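Local coordinates for RabGAP/TBC protein (Chlamydomonas reinhardtii, PDB 4P17), which probably acts as a GTPase-activating protein for Rab GTPases in the flagellum, through its all-helical TBC domain, at residues Asn74-Ala83 with Ala164-Leu175. Numbering follows the deposited sequence.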
# COMPACT_ATOMS: atom_id res chain seq x y z
N ASN A 74 0.01 11.50 -7.30
CA ASN A 74 0.93 12.42 -6.64
C ASN A 74 0.11 13.59 -6.10
O ASN A 74 0.18 13.89 -4.94
CB ASN A 74 2.04 12.88 -7.61
CG ASN A 74 3.18 13.62 -6.91
OD1 ASN A 74 2.98 14.24 -5.90
ND2 ASN A 74 4.37 13.55 -7.49
N TRP A 75 -0.73 14.19 -6.94
CA TRP A 75 -1.56 15.33 -6.55
C TRP A 75 -2.44 15.02 -5.32
O TRP A 75 -2.45 15.74 -4.31
CB TRP A 75 -2.44 15.77 -7.74
CG TRP A 75 -3.28 16.97 -7.47
CD1 TRP A 75 -2.85 18.20 -7.06
CD2 TRP A 75 -4.71 17.08 -7.62
NE1 TRP A 75 -3.91 19.06 -6.93
CE2 TRP A 75 -5.07 18.40 -7.26
CE3 TRP A 75 -5.70 16.20 -8.01
CZ2 TRP A 75 -6.39 18.84 -7.30
CZ3 TRP A 75 -7.00 16.63 -8.03
CH2 TRP A 75 -7.34 17.94 -7.69
N VAL A 76 -3.21 13.95 -5.42
CA VAL A 76 -4.16 13.61 -4.37
C VAL A 76 -3.49 13.04 -3.12
O VAL A 76 -3.84 13.42 -2.02
CB VAL A 76 -5.19 12.58 -4.88
CG1 VAL A 76 -6.17 12.21 -3.80
CG2 VAL A 76 -5.92 13.12 -6.11
N TRP A 77 -2.58 12.08 -3.28
CA TRP A 77 -1.96 11.49 -2.11
C TRP A 77 -1.22 12.50 -1.27
O TRP A 77 -1.27 12.44 -0.06
CB TRP A 77 -0.97 10.43 -2.50
CG TRP A 77 -1.56 9.18 -2.99
CD1 TRP A 77 -2.90 8.89 -3.13
CD2 TRP A 77 -0.84 8.02 -3.42
NE1 TRP A 77 -3.04 7.61 -3.64
CE2 TRP A 77 -1.79 7.07 -3.83
CE3 TRP A 77 0.51 7.71 -3.53
CZ2 TRP A 77 -1.43 5.81 -4.31
CZ3 TRP A 77 0.87 6.46 -4.01
CH2 TRP A 77 -0.10 5.52 -4.38
N MET A 78 -0.47 13.37 -1.93
CA MET A 78 0.39 14.30 -1.21
C MET A 78 -0.46 15.29 -0.40
O MET A 78 -0.06 15.71 0.68
CB MET A 78 1.31 15.04 -2.15
CG MET A 78 2.39 14.16 -2.81
SD MET A 78 3.57 13.36 -1.71
CE MET A 78 4.48 14.78 -1.09
N GLU A 79 -1.63 15.62 -0.91
CA GLU A 79 -2.56 16.49 -0.17
C GLU A 79 -3.36 15.74 0.92
O GLU A 79 -3.32 16.11 2.09
CB GLU A 79 -3.53 17.16 -1.15
CG GLU A 79 -4.55 18.10 -0.48
CD GLU A 79 -3.91 19.29 0.18
OE1 GLU A 79 -2.71 19.56 -0.08
OE2 GLU A 79 -4.60 19.96 0.98
N THR A 80 -4.08 14.68 0.56
CA THR A 80 -4.89 14.00 1.57
C THR A 80 -4.04 13.37 2.70
O THR A 80 -4.52 13.27 3.82
CB THR A 80 -5.77 12.89 0.96
OG1 THR A 80 -4.95 11.90 0.33
CG2 THR A 80 -6.70 13.44 -0.07
N SER A 81 -2.81 12.96 2.43
CA SER A 81 -2.00 12.29 3.48
C SER A 81 -1.51 13.31 4.49
O SER A 81 -1.04 12.96 5.54
CB SER A 81 -0.78 11.61 2.91
OG SER A 81 0.07 12.59 2.31
N GLY A 82 -1.54 14.57 4.10
CA GLY A 82 -0.93 15.61 4.88
C GLY A 82 0.55 15.83 4.60
O GLY A 82 1.18 16.65 5.26
N ALA A 83 1.11 15.11 3.63
CA ALA A 83 2.53 15.28 3.31
C ALA A 83 2.87 16.68 2.80
O ALA A 83 4.00 17.16 3.03
CB ALA A 83 2.97 14.24 2.29
N ALA A 164 4.78 5.07 -8.16
CA ALA A 164 3.47 5.73 -8.24
C ALA A 164 3.59 7.23 -8.33
O ALA A 164 2.67 7.89 -8.81
CB ALA A 164 2.61 5.37 -7.02
N LEU A 165 4.69 7.76 -7.80
CA LEU A 165 4.95 9.20 -7.72
C LEU A 165 5.90 9.69 -8.83
O LEU A 165 6.54 10.71 -8.68
CB LEU A 165 5.53 9.57 -6.35
CG LEU A 165 4.61 9.31 -5.14
CD1 LEU A 165 5.37 9.55 -3.87
CD2 LEU A 165 3.38 10.20 -5.21
N ASN A 166 6.00 8.92 -9.91
CA ASN A 166 6.82 9.28 -11.08
C ASN A 166 8.29 9.58 -10.74
O ASN A 166 8.95 10.49 -11.30
CB ASN A 166 6.18 10.47 -11.78
CG ASN A 166 4.68 10.31 -11.92
OD1 ASN A 166 4.17 9.20 -12.13
ND2 ASN A 166 3.96 11.41 -11.78
N ARG A 167 8.82 8.76 -9.84
CA ARG A 167 10.22 8.78 -9.48
C ARG A 167 10.61 10.01 -8.67
O ARG A 167 11.80 10.34 -8.57
CB ARG A 167 11.12 8.65 -10.70
CG ARG A 167 10.79 7.41 -11.50
CD ARG A 167 11.67 7.24 -12.73
NE ARG A 167 11.24 6.07 -13.47
CZ ARG A 167 11.77 5.65 -14.61
NH1 ARG A 167 12.77 6.32 -15.17
NH2 ARG A 167 11.29 4.55 -15.18
N ASN A 168 9.62 10.66 -8.07
CA ASN A 168 9.86 11.87 -7.27
C ASN A 168 10.27 11.52 -5.85
O ASN A 168 9.41 11.19 -5.02
CB ASN A 168 8.61 12.74 -7.25
CG ASN A 168 8.87 14.11 -6.68
OD1 ASN A 168 9.61 14.26 -5.71
ND2 ASN A 168 8.28 15.13 -7.30
N GLU A 169 11.57 11.59 -5.57
CA GLU A 169 12.11 11.10 -4.31
C GLU A 169 11.68 11.94 -3.12
O GLU A 169 11.41 11.40 -2.05
CB GLU A 169 13.64 11.05 -4.36
CG GLU A 169 14.18 10.37 -5.57
CD GLU A 169 15.66 10.57 -5.71
OE1 GLU A 169 16.30 10.92 -4.68
OE2 GLU A 169 16.16 10.39 -6.83
N GLU A 170 11.67 13.26 -3.27
CA GLU A 170 11.29 14.10 -2.15
C GLU A 170 9.81 13.88 -1.83
O GLU A 170 9.42 13.85 -0.66
CB GLU A 170 11.57 15.58 -2.42
CG GLU A 170 11.02 16.46 -1.32
CD GLU A 170 11.58 17.86 -1.30
OE1 GLU A 170 12.29 18.25 -2.24
OE2 GLU A 170 11.28 18.60 -0.34
N ALA A 171 9.00 13.69 -2.86
CA ALA A 171 7.58 13.39 -2.62
C ALA A 171 7.44 12.09 -1.82
O ALA A 171 6.66 11.98 -0.88
CB ALA A 171 6.84 13.29 -3.93
N ALA A 172 8.18 11.10 -2.24
CA ALA A 172 8.14 9.81 -1.57
C ALA A 172 8.59 9.93 -0.12
O ALA A 172 7.98 9.37 0.77
CB ALA A 172 8.99 8.82 -2.35
N PHE A 173 9.63 10.73 0.12
CA PHE A 173 10.07 11.01 1.47
C PHE A 173 8.97 11.65 2.35
O PHE A 173 8.74 11.25 3.47
CB PHE A 173 11.31 11.92 1.43
CG PHE A 173 11.74 12.40 2.78
CD1 PHE A 173 12.63 11.65 3.55
CD2 PHE A 173 11.30 13.63 3.26
CE1 PHE A 173 13.05 12.10 4.78
CE2 PHE A 173 11.68 14.08 4.52
CZ PHE A 173 12.57 13.34 5.27
N TRP A 174 8.26 12.64 1.82
CA TRP A 174 7.26 13.31 2.63
C TRP A 174 5.99 12.43 2.80
O TRP A 174 5.33 12.47 3.85
CB TRP A 174 6.94 14.68 2.03
CG TRP A 174 8.07 15.62 2.26
CD1 TRP A 174 8.88 16.20 1.32
CD2 TRP A 174 8.53 16.09 3.53
NE1 TRP A 174 9.81 17.02 1.93
CE2 TRP A 174 9.63 16.96 3.29
CE3 TRP A 174 8.13 15.87 4.85
CZ2 TRP A 174 10.31 17.60 4.32
CZ3 TRP A 174 8.83 16.47 5.87
CH2 TRP A 174 9.90 17.34 5.60
N LEU A 175 5.70 11.59 1.82
CA LEU A 175 4.56 10.67 1.94
C LEU A 175 4.87 9.58 2.97
O LEU A 175 4.00 9.20 3.76
CB LEU A 175 4.19 10.06 0.58
CG LEU A 175 2.93 9.19 0.51
CD1 LEU A 175 1.62 9.99 0.71
CD2 LEU A 175 2.87 8.51 -0.85
O HOH W 1 1.20 10.37 -9.77
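Trp77 meets three aliphatic groups through the benzo part of its indole: CZ3 lies 3.6 Å from Ala164 CB, and CE3 is 3.7 Å from Leu175 CD2, with Leu165 CD2 slightly farther off. That Leu165 methyl also packs against the backbone of Asn74, 3.6 Å from its CA. Met78, bent at chi2 (-61°) and chi3 (-68°), folds its thioether over the first two turns of helix 169-183, bringing SD to 3.5 Å from Ala171 O and CE against Trp174 CB. No direct hydrogen bond joins the segments; a water bridges them, accepting from Asn74 N and donating to Ala164 O.

Ser81 touches Leu175 CD1 at 3.4 Å through OG, which donates to Trp77 O (2.7 Å) and accepts from Ala83 N in an ST turn. Replacing Ser81 with alanine would probably leave Ala83 N without this acceptor and free the turn to shift Ala83 CB from Trp174. Farther out, Trp77 NE1 hydrogen-bonds Asp251 OD1, while Asn168 OD1 caps helix 169-183 by accepting from Ala171 N. The axes of segments 74-80 and 169-175 approach to 10.3 Å at 35°, and their helices form a buried apolar interface within the all-helical TBC fold.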